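Long-range contacts in immunoreactive 84kD antigen PG93 (Porphyromonas gingivalis, PDB 5M11), which is an essential bacterial surface component of the type-IX secretion system, which probably takes part in exporting and processing proteins at the cell surface: residues I427-W436 with N445-S453; W456-V464 with P506-Y516. All blocks are in the same frame, centred on the assembly; numbering follows the deposited sequence.

Contact 1: I427-W436 with N445-S453. With CA (calcium ion), chain M.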
loop_
_atom_site.group_PDB
_atom_site.type_symbol
_atom_site.label_atom_id
_atom_site.label_comp_id
_atom_site.label_asym_id
_atom_site.label_seq_id
_atom_site.Cartn_x
_atom_site.Cartn_y
_atom_site.Cartn_z
ATOM N N ILE A 427 -23.022 3.244 2.243
ATOM C CA ILE A 427 -23.616 4.599 2.296
ATOM C C ILE A 427 -23.429 5.361 0.977
ATOM O O ILE A 427 -22.306 5.451 0.463
ATOM C CB ILE A 427 -23.130 5.473 3.494
ATOM C CG1 ILE A 427 -21.578 5.510 3.618
ATOM C CG2 ILE A 427 -23.807 5.020 4.777
ATOM C CD1 ILE A 427 -20.986 6.665 4.495
ATOM N N ALA A 428 -24.529 5.959 0.463
ATOM C CA ALA A 428 -24.502 6.760 -0.761
ATOM C C ALA A 428 -25.532 7.891 -0.692
ATOM O O ALA A 428 -26.390 7.890 0.192
ATOM C CB ALA A 428 -24.759 5.874 -1.971
ATOM N N PHE A 429 -25.422 8.874 -1.610
ATOM C CA PHE A 429 -26.347 10.015 -1.737
ATOM C C PHE A 429 -27.221 9.871 -2.991
ATOM O O PHE A 429 -26.741 9.387 -4.027
ATOM C CB PHE A 429 -25.579 11.358 -1.814
ATOM C CG PHE A 429 -25.169 11.991 -0.506
ATOM C CD1 PHE A 429 -26.043 12.810 0.194
ATOM C CD2 PHE A 429 -23.885 11.815 -0.001
ATOM C CE1 PHE A 429 -25.648 13.423 1.390
ATOM C CE2 PHE A 429 -23.488 12.430 1.200
ATOM C CZ PHE A 429 -24.370 13.228 1.885
ATOM N N ASP A 430 -28.478 10.337 -2.930
ATOM C CA ASP A 430 -29.328 10.274 -4.125
ATOM C C ASP A 430 -29.224 11.590 -4.917
ATOM O O ASP A 430 -28.564 12.537 -4.470
ATOM C CB ASP A 430 -30.789 9.897 -3.797
ATOM C CG ASP A 430 -31.556 10.831 -2.887
ATOM O OD1 ASP A 430 -31.175 12.016 -2.793
ATOM O OD2 ASP A 430 -32.595 10.403 -2.341
ATOM N N ASN A 431 -29.860 11.638 -6.105
ATOM C CA ASN A 431 -29.854 12.825 -6.972
ATOM C C ASN A 431 -30.568 14.012 -6.280
ATOM O O ASN A 431 -30.348 15.163 -6.672
ATOM C CB ASN A 431 -30.517 12.504 -8.317
ATOM C CG ASN A 431 -32.025 12.378 -8.234
ATOM O OD1 ASN A 431 -32.574 11.589 -7.449
ATOM N ND2 ASN A 431 -32.723 13.194 -9.011
ATOM N N LYS A 432 -31.424 13.718 -5.258
ATOM C CA LYS A 432 -32.174 14.717 -4.502
ATOM C C LYS A 432 -31.404 15.241 -3.249
ATOM O O LYS A 432 -31.898 16.136 -2.558
ATOM C CB LYS A 432 -33.539 14.156 -4.117
ATOM C CG LYS A 432 -34.602 14.496 -5.152
ATOM C CD LYS A 432 -35.731 13.472 -5.197
ATOM C CE LYS A 432 -35.461 12.321 -6.147
ATOM N NZ LYS A 432 -35.405 12.762 -7.567
ATOM N N GLY A 433 -30.194 14.726 -3.009
ATOM C CA GLY A 433 -29.339 15.171 -1.908
ATOM C C GLY A 433 -29.511 14.484 -0.568
ATOM O O GLY A 433 -28.983 14.968 0.440
ATOM N N ASN A 434 -30.215 13.339 -0.549
ATOM C CA ASN A 434 -30.459 12.544 0.651
ATOM C C ASN A 434 -29.398 11.476 0.833
ATOM O O ASN A 434 -28.842 10.992 -0.145
ATOM C CB ASN A 434 -31.833 11.880 0.587
ATOM C CG ASN A 434 -32.969 12.848 0.539
ATOM O OD1 ASN A 434 -33.067 13.772 1.361
ATOM N ND2 ASN A 434 -33.853 12.643 -0.424
ATOM N N LEU A 435 -29.156 11.069 2.079
ATOM C CA LEU A 435 -28.186 10.039 2.362
ATOM C C LEU A 435 -28.874 8.716 2.618
ATOM O O LEU A 435 -29.542 8.547 3.632
ATOM C CB LEU A 435 -27.296 10.424 3.556
ATOM C CG LEU A 435 -26.273 9.358 3.992
ATOM C CD1 LEU A 435 -25.074 9.311 3.048
ATOM C CD2 LEU A 435 -25.828 9.588 5.411
ATOM N N TRP A 436 -28.698 7.776 1.703
ATOM C CA TRP A 436 -29.178 6.407 1.838
ATOM C C TRP A 436 -28.027 5.545 2.358
ATOM O O TRP A 436 -26.857 5.768 2.005
ATOM C CB TRP A 436 -29.696 5.894 0.500
ATOM C CG TRP A 436 -30.931 6.600 0.082
ATOM C CD1 TRP A 436 -31.009 7.780 -0.596
ATOM C CD2 TRP A 436 -32.277 6.235 0.417
ATOM N NE1 TRP A 436 -32.328 8.159 -0.731
ATOM C CE2 TRP A 436 -33.128 7.210 -0.148
ATOM C CE3 TRP A 436 -32.849 5.157 1.115
ATOM C CZ2 TRP A 436 -34.513 7.153 -0.022
ATOM C CZ3 TRP A 436 -34.225 5.095 1.233
ATOM C CH2 TRP A 436 -35.039 6.092 0.685
ATOM N N ASN A 445 -32.867 -2.416 8.683
ATOM C CA ASN A 445 -31.584 -2.449 7.996
ATOM C C ASN A 445 -31.257 -1.212 7.172
ATOM O O ASN A 445 -30.179 -0.653 7.337
ATOM C CB ASN A 445 -31.541 -3.673 7.073
ATOM C CG ASN A 445 -30.941 -4.912 7.689
ATOM O OD1 ASN A 445 -31.324 -6.015 7.334
ATOM N ND2 ASN A 445 -29.953 -4.780 8.582
ATOM N N ILE A 446 -32.148 -0.851 6.229
ATOM C CA ILE A 446 -32.002 0.240 5.257
ATOM C C ILE A 446 -32.501 1.565 5.850
ATOM O O ILE A 446 -33.575 1.597 6.450
ATOM C CB ILE A 446 -32.783 -0.149 3.963
ATOM C CG1 ILE A 446 -32.261 -1.504 3.368
ATOM C CG2 ILE A 446 -32.703 0.972 2.926
ATOM C CD1 ILE A 446 -33.300 -2.407 2.803
ATOM N N PHE A 447 -31.735 2.659 5.671
ATOM C CA PHE A 447 -32.131 3.967 6.194
ATOM C C PHE A 447 -31.883 5.111 5.188
ATOM O O PHE A 447 -31.166 4.955 4.193
ATOM C CB PHE A 447 -31.423 4.273 7.547
ATOM C CG PHE A 447 -29.958 4.638 7.467
ATOM C CD1 PHE A 447 -29.560 5.943 7.208
ATOM C CD2 PHE A 447 -28.974 3.683 7.679
ATOM C CE1 PHE A 447 -28.207 6.274 7.105
ATOM C CE2 PHE A 447 -27.619 4.017 7.584
ATOM C CZ PHE A 447 -27.245 5.308 7.280
ATOM N N MET A 448 -32.487 6.271 5.490
ATOM C CA MET A 448 -32.335 7.518 4.770
ATOM C C MET A 448 -32.275 8.696 5.761
ATOM O O MET A 448 -33.061 8.756 6.729
ATOM C CB MET A 448 -33.441 7.736 3.738
ATOM C CG MET A 448 -33.156 8.922 2.840
ATOM S SD MET A 448 -34.546 10.067 2.618
ATOM C CE MET A 448 -34.579 10.911 4.234
ATOM N N TYR A 449 -31.342 9.646 5.486
ATOM C CA TYR A 449 -31.166 10.878 6.246
ATOM C C TYR A 449 -31.256 12.076 5.328
ATOM O O TYR A 449 -30.576 12.117 4.300
ATOM C CB TYR A 449 -29.829 10.885 6.993
ATOM C CG TYR A 449 -29.553 12.153 7.779
ATOM C CD1 TYR A 449 -30.413 12.574 8.789
ATOM C CD2 TYR A 449 -28.401 12.900 7.551
ATOM C CE1 TYR A 449 -30.153 13.727 9.524
ATOM C CE2 TYR A 449 -28.127 14.049 8.284
ATOM C CZ TYR A 449 -29.006 14.460 9.269
ATOM O OH TYR A 449 -28.732 15.601 9.974
ATOM N N ASP A 450 -32.131 13.038 5.682
ATOM C CA ASP A 450 -32.263 14.300 4.947
ATOM C C ASP A 450 -31.340 15.275 5.664
ATOM O O ASP A 450 -31.647 15.656 6.798
ATOM C CB ASP A 450 -33.729 14.803 4.872
ATOM C CG ASP A 450 -33.998 15.886 3.820
ATOM O OD1 ASP A 450 -33.076 16.694 3.536
ATOM O OD2 ASP A 450 -35.139 15.940 3.297
ATOM N N PRO A 451 -30.149 15.592 5.098
ATOM C CA PRO A 451 -29.212 16.469 5.816
ATOM C C PRO A 451 -29.769 17.878 6.027
ATOM O O PRO A 451 -29.346 18.558 6.967
ATOM C CB PRO A 451 -27.974 16.488 4.907
ATOM C CG PRO A 451 -28.127 15.331 4.013
ATOM C CD PRO A 451 -29.591 15.188 3.795
ATOM N N GLN A 452 -30.724 18.296 5.170
ATOM C CA GLN A 452 -31.334 19.614 5.198
ATOM C C GLN A 452 -32.359 19.718 6.332
ATOM O O GLN A 452 -32.167 20.514 7.252
ATOM C CB GLN A 452 -31.978 19.912 3.831
ATOM C CG GLN A 452 -32.191 21.402 3.538
ATOM C CD GLN A 452 -33.332 21.675 2.576
ATOM O OE1 GLN A 452 -33.544 20.969 1.574
ATOM N NE2 GLN A 452 -34.076 22.735 2.849
ATOM N N SER A 453 -33.437 18.914 6.273
ATOM C CA SER A 453 -34.508 18.952 7.263
ATOM C C SER A 453 -34.118 18.251 8.571
ATOM O O SER A 453 -34.816 18.411 9.580
ATOM C CB SER A 453 -35.785 18.345 6.687
ATOM O OG SER A 453 -35.650 16.964 6.401
HETATM CA CA CA M . -35.361 18.187 2.494
#

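Contact 2: W456-V464 with P506-Y516. With ZN (zinc ion), chain G; CA (calcium ion), chain B; ZN (zinc ion), chain C.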
loop_
_atom_site.group_PDB
_atom_site.type_symbol
_atom_site.label_atom_id
_atom_site.label_comp_id
_atom_site.label_asym_id
_atom_site.label_seq_id
_atom_site.Cartn_x
_atom_site.Cartn_y
_atom_site.Cartn_z
ATOM N N TRP A 456 -35.043 11.580 9.769
ATOM C CA TRP A 456 -34.615 10.191 9.625
ATOM C C TRP A 456 -35.781 9.270 9.258
ATOM O O TRP A 456 -36.906 9.481 9.718
ATOM C CB TRP A 456 -33.997 9.689 10.943
ATOM C CG TRP A 456 -32.728 10.365 11.368
ATOM C CD1 TRP A 456 -32.602 11.381 12.273
ATOM C CD2 TRP A 456 -31.393 9.997 10.987
ATOM N NE1 TRP A 456 -31.272 11.686 12.461
ATOM C CE2 TRP A 456 -30.508 10.851 11.682
ATOM C CE3 TRP A 456 -30.857 9.032 10.119
ATOM C CZ2 TRP A 456 -29.122 10.790 11.509
ATOM C CZ3 TRP A 456 -29.479 8.936 9.995
ATOM C CH2 TRP A 456 -28.628 9.814 10.677
ATOM N N HIS A 457 -35.496 8.219 8.478
ATOM C CA HIS A 457 -36.437 7.170 8.079
ATOM C C HIS A 457 -35.679 5.871 7.873
ATOM O O HIS A 457 -34.668 5.855 7.183
ATOM C CB HIS A 457 -37.208 7.541 6.803
ATOM C CG HIS A 457 -38.127 8.710 6.950
ATOM N ND1 HIS A 457 -39.354 8.593 7.591
ATOM C CD2 HIS A 457 -37.981 9.982 6.515
ATOM C CE1 HIS A 457 -39.908 9.794 7.529
ATOM N NE2 HIS A 457 -39.117 10.663 6.896
ATOM N N SER A 458 -36.125 4.798 8.512
ATOM C CA SER A 458 -35.520 3.474 8.355
ATOM C C SER A 458 -36.611 2.448 8.083
ATOM O O SER A 458 -37.768 2.626 8.498
ATOM C CB SER A 458 -34.669 3.078 9.561
ATOM O OG SER A 458 -35.369 3.245 10.780
ATOM N N PHE A 459 -36.248 1.415 7.320
ATOM C CA PHE A 459 -37.124 0.316 6.939
ATOM C C PHE A 459 -36.284 -0.907 6.565
ATOM O O PHE A 459 -35.058 -0.862 6.660
ATOM C CB PHE A 459 -38.051 0.735 5.771
ATOM C CG PHE A 459 -37.358 1.153 4.489
ATOM C CD1 PHE A 459 -36.981 0.205 3.539
ATOM C CD2 PHE A 459 -37.145 2.493 4.201
ATOM C CE1 PHE A 459 -36.351 0.586 2.353
ATOM C CE2 PHE A 459 -36.538 2.873 2.997
ATOM C CZ PHE A 459 -36.153 1.913 2.079
ATOM N N SER A 460 -36.950 -1.986 6.105
ATOM C CA SER A 460 -36.320 -3.207 5.607
ATOM C C SER A 460 -37.312 -4.051 4.811
ATOM O O SER A 460 -38.491 -3.689 4.674
ATOM C CB SER A 460 -35.731 -4.035 6.744
ATOM O OG SER A 460 -34.767 -4.923 6.203
ATOM N N TYR A 461 -36.823 -5.181 4.287
ATOM C CA TYR A 461 -37.620 -6.177 3.588
ATOM C C TYR A 461 -37.331 -7.516 4.279
ATOM O O TYR A 461 -36.156 -7.852 4.405
ATOM C CB TYR A 461 -37.293 -6.182 2.096
ATOM C CG TYR A 461 -37.386 -4.814 1.452
ATOM C CD1 TYR A 461 -38.622 -4.245 1.147
ATOM C CD2 TYR A 461 -36.234 -4.086 1.140
ATOM C CE1 TYR A 461 -38.713 -2.987 0.549
ATOM C CE2 TYR A 461 -36.312 -2.833 0.531
ATOM C CZ TYR A 461 -37.553 -2.294 0.224
ATOM O OH TYR A 461 -37.638 -1.069 -0.393
ATOM N N PRO A 462 -38.346 -8.240 4.824
ATOM C CA PRO A 462 -38.071 -9.479 5.599
ATOM C C PRO A 462 -36.997 -10.431 5.041
ATOM O O PRO A 462 -36.230 -11.000 5.827
ATOM C CB PRO A 462 -39.426 -10.186 5.631
ATOM C CG PRO A 462 -40.430 -9.110 5.489
ATOM C CD PRO A 462 -39.790 -7.923 4.818
ATOM N N ASP A 463 -36.935 -10.592 3.706
ATOM C CA ASP A 463 -35.958 -11.436 3.001
ATOM C C ASP A 463 -34.474 -10.942 3.223
ATOM O O ASP A 463 -33.569 -11.770 3.225
ATOM C CB ASP A 463 -36.301 -11.554 1.486
ATOM C CG ASP A 463 -37.210 -10.464 0.911
ATOM O OD1 ASP A 463 -38.456 -10.586 1.050
ATOM O OD2 ASP A 463 -36.675 -9.487 0.341
ATOM N N VAL A 464 -34.246 -9.625 3.450
ATOM C CA VAL A 464 -32.908 -9.037 3.699
ATOM C C VAL A 464 -32.724 -8.527 5.160
ATOM O O VAL A 464 -31.602 -8.162 5.516
ATOM C CB VAL A 464 -32.508 -7.901 2.713
ATOM C CG1 VAL A 464 -32.221 -8.436 1.318
ATOM C CG2 VAL A 464 -33.531 -6.763 2.692
ATOM N N PRO A 506 -39.706 7.369 1.893
ATOM C CA PRO A 506 -38.901 6.475 2.755
ATOM C C PRO A 506 -39.621 6.090 4.065
ATOM O O PRO A 506 -39.144 5.219 4.795
ATOM C CB PRO A 506 -37.628 7.286 3.024
ATOM C CG PRO A 506 -38.048 8.704 2.906
ATOM C CD PRO A 506 -39.184 8.752 1.905
ATOM N N GLU A 507 -40.772 6.725 4.346
ATOM C CA GLU A 507 -41.592 6.473 5.532
ATOM C C GLU A 507 -42.562 5.244 5.335
ATOM O O GLU A 507 -43.145 4.770 6.320
ATOM C CB GLU A 507 -42.362 7.752 5.960
ATOM C CG GLU A 507 -43.475 8.209 5.028
ATOM C CD GLU A 507 -43.117 8.956 3.756
ATOM O OE1 GLU A 507 -41.913 9.197 3.503
ATOM O OE2 GLU A 507 -44.062 9.323 3.020
ATOM N N THR A 508 -42.719 4.739 4.078
ATOM C CA THR A 508 -43.540 3.552 3.789
ATOM C C THR A 508 -42.826 2.583 2.843
ATOM O O THR A 508 -41.975 2.976 2.031
ATOM C CB THR A 508 -44.950 3.862 3.232
ATOM O OG1 THR A 508 -45.203 5.267 3.164
ATOM C CG2 THR A 508 -46.050 3.144 4.016
ATOM N N THR A 509 -43.212 1.305 2.968
ATOM C CA THR A 509 -42.767 0.147 2.204
ATOM C C THR A 509 -43.931 -0.274 1.309
ATOM O O THR A 509 -43.724 -0.920 0.280
ATOM C CB THR A 509 -42.360 -0.936 3.219
ATOM O OG1 THR A 509 -41.248 -0.452 3.963
ATOM C CG2 THR A 509 -42.015 -2.282 2.587
ATOM N N SER A 510 -45.169 0.119 1.712
ATOM C CA SER A 510 -46.450 -0.214 1.079
ATOM C C SER A 510 -46.503 0.112 -0.432
ATOM O O SER A 510 -47.236 -0.568 -1.153
ATOM C CB SER A 510 -47.607 0.464 1.813
ATOM O OG SER A 510 -47.814 1.828 1.482
ATOM N N ASP A 511 -45.725 1.119 -0.903
ATOM C CA ASP A 511 -45.682 1.552 -2.307
ATOM C C ASP A 511 -44.364 1.168 -3.017
ATOM O O ASP A 511 -44.261 1.344 -4.237
ATOM C CB ASP A 511 -45.935 3.075 -2.421
ATOM C CG ASP A 511 -44.907 4.011 -1.795
ATOM O OD1 ASP A 511 -44.550 3.804 -0.604
ATOM O OD2 ASP A 511 -44.532 5.005 -2.459
ATOM N N ASP A 512 -43.381 0.620 -2.266
ATOM C CA ASP A 512 -42.077 0.201 -2.778
ATOM C C ASP A 512 -42.129 -0.956 -3.752
ATOM O O ASP A 512 -43.068 -1.753 -3.745
ATOM C CB ASP A 512 -41.163 -0.219 -1.625
ATOM C CG ASP A 512 -40.665 0.923 -0.785
ATOM O OD1 ASP A 512 -41.302 1.992 -0.802
ATOM O OD2 ASP A 512 -39.649 0.743 -0.089
ATOM N N SER A 513 -41.074 -1.033 -4.580
ATOM C CA SER A 513 -40.729 -2.083 -5.538
ATOM C C SER A 513 -39.344 -2.598 -5.156
ATOM O O SER A 513 -38.437 -1.784 -4.936
ATOM C CB SER A 513 -40.728 -1.545 -6.968
ATOM O OG SER A 513 -42.001 -1.128 -7.428
ATOM N N HIS A 514 -39.179 -3.926 -5.010
ATOM C CA HIS A 514 -37.882 -4.516 -4.638
ATOM C C HIS A 514 -37.748 -5.926 -5.159
ATOM O O HIS A 514 -38.732 -6.659 -5.296
ATOM C CB HIS A 514 -37.630 -4.491 -3.108
ATOM C CG HIS A 514 -38.222 -5.641 -2.338
ATOM N ND1 HIS A 514 -39.519 -5.598 -1.857
ATOM C CD2 HIS A 514 -37.660 -6.824 -1.983
ATOM C CE1 HIS A 514 -39.704 -6.754 -1.240
ATOM N NE2 HIS A 514 -38.613 -7.526 -1.294
ATOM N N LEU A 515 -36.516 -6.321 -5.398
ATOM C CA LEU A 515 -36.223 -7.666 -5.837
ATOM C C LEU A 515 -34.942 -8.125 -5.217
ATOM O O LEU A 515 -33.869 -7.575 -5.501
ATOM C CB LEU A 515 -36.161 -7.787 -7.380
ATOM C CG LEU A 515 -35.952 -9.211 -7.939
ATOM C CD1 LEU A 515 -37.237 -10.032 -7.849
ATOM C CD2 LEU A 515 -35.416 -9.169 -9.346
ATOM N N TYR A 516 -35.059 -9.141 -4.370
ATOM C CA TYR A 516 -33.905 -9.784 -3.767
ATOM C C TYR A 516 -33.464 -10.975 -4.694
ATOM O O TYR A 516 -34.228 -11.937 -4.915
ATOM C CB TYR A 516 -34.196 -10.215 -2.315
ATOM C CG TYR A 516 -33.082 -11.018 -1.676
ATOM C CD1 TYR A 516 -31.758 -10.577 -1.721
ATOM C CD2 TYR A 516 -33.351 -12.207 -1.006
ATOM C CE1 TYR A 516 -30.730 -11.319 -1.148
ATOM C CE2 TYR A 516 -32.331 -12.948 -0.413
ATOM C CZ TYR A 516 -31.024 -12.502 -0.492
ATOM O OH TYR A 516 -30.021 -13.228 0.085
HETATM ZN ZN ZN G . -38.104 -9.583 -1.170
HETATM CA CA CA B . -42.219 4.079 -0.095
HETATM ZN ZN ZN C . -39.438 12.399 5.797
#

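Contact 1: I427-W436 with N445-S453
Leu-435 and Tyr-449 form an antiparallel hydrogen-bonded pair, with Leu-435 N to Tyr-449 O and Tyr-449 N to Leu-435 O both 2.8 Å, and Trp-436 and Met-448 make the non-hydrogen-bonded pair beside it. The pairing belongs to the hairpin of strands 435-439 and 446-450 in a four-stranded antiparallel sheet, consistent with a propeller blade. On the face carrying Trp-436, the unbranched Met-448 lies over the indole: its CB sits 3.6 Å from the centroid of the six-membered ring. Because CG is anti to the backbone N (chi1 -171°), it too lies over the ring, 3.4 Å from Trp-436 CE2, while the sulfur runs on to Asn-434. Asp-430 fixes the edge of the indole. Its OD2 accepts from Trp-436 NE1 at 2.8 Å, in the ring plane, and also from Asn-434 ND2, whereas Asp-430 OD1 takes the backbone N of Asn-434. On the other face Leu-435 CB meets Tyr-449 CB. The compact apolar ring of Pro-451 packs its CG at the edge of the Phe-429 ring. Gly-433 ends the type I turn at a positive phi (88°), where a CB would press on the preceding carbonyl O. Asp-450 holds a calcium ion through OD2 at 2.4 Å, and its OD1 receives Gln-452 N in an Asx turn. One buried carboxylate thus ties the turn to the indole, and the indole offers methionine a flat apolar surface.

Contact 2: W456-V464 with P506-Y516
Tyr-461 swings its CG anti to the carbonyl carbon (chi1 -53°), and His-514 places its own between the backbone N and the carbonyl carbon (chi1 85°), which brings the ring of Tyr-461, from the loop after strand 455-459, over that of His-514 on strand 513-517. They form an offset stack, centroids 4.1 Å apart and planes at 20°, with Tyr-461 CD1 3.4 Å from His-514 ND1; each CB also lies over the partner's ring. The phenol reaches past the imidazole, and Tyr-461 OH donates to Asp-512 OD2 at 2.7 Å, on the anti side of the carboxylate. The other oxygen, Asp-512 OD1, binds a calcium ion at 2.4 Å, so this one carboxylate joins the tyrosine to the metal. Thr-508 O and Asp-511 OD1 bind the same ion, and Asp-502 and Thr-505 complete the site.

At the edge of the imidazole, one zinc ion is bound by His-514 NE2 and Asp-463 OD2, both at 2.1 Å, and more loosely by Asp-463 OD1. Carboxylate and imidazole are nearly coplanar, and each suits its place because it can donate a lone pair to zinc. Beyond them the branched Val-464 lays CG1 over one face of Tyr-516, 3.7 Å from its CD1. Towards the other end, Pro-506 O comes 3.4 Å from Phe-459 CD2, while His-457 packs against the Pro-506 ring and the CB of Glu-507; its NE2 binds a second zinc ion. Arranged in this way, an outer strand, 455-459, and the loop after it meet the calcium loop and an outer strand, 513-517, of the next four-stranded antiparallel sheet, consistent with neighbouring blades of a beta-propeller, here bridged by zinc.

How the contacts relate
Contact 1 comes first along the chain and closes before contact 2 opens, their centres about 14 Å apart on the same side of the chain's centre. They share the four-stranded antiparallel sheet 422-429, 435-439, 446-450, 455-459: contact 1 joins neighbouring strands of it, with the adjoining turn, whereas contact 2 joins an outer strand, 455-459, to the following sheet, 469-475 to 513-517. Strands 446-450 and 455-459 are neighbours, with Met-448 N to His-457 O and Ile-446 O to Phe-459 N both 2.8 Å, probably hydrogen bonds. Trp-436 also touches Phe-459 and Pro-506, so the apolar face carrying it packs on into the interface between what look like successive propeller blades, near both calcium and zinc.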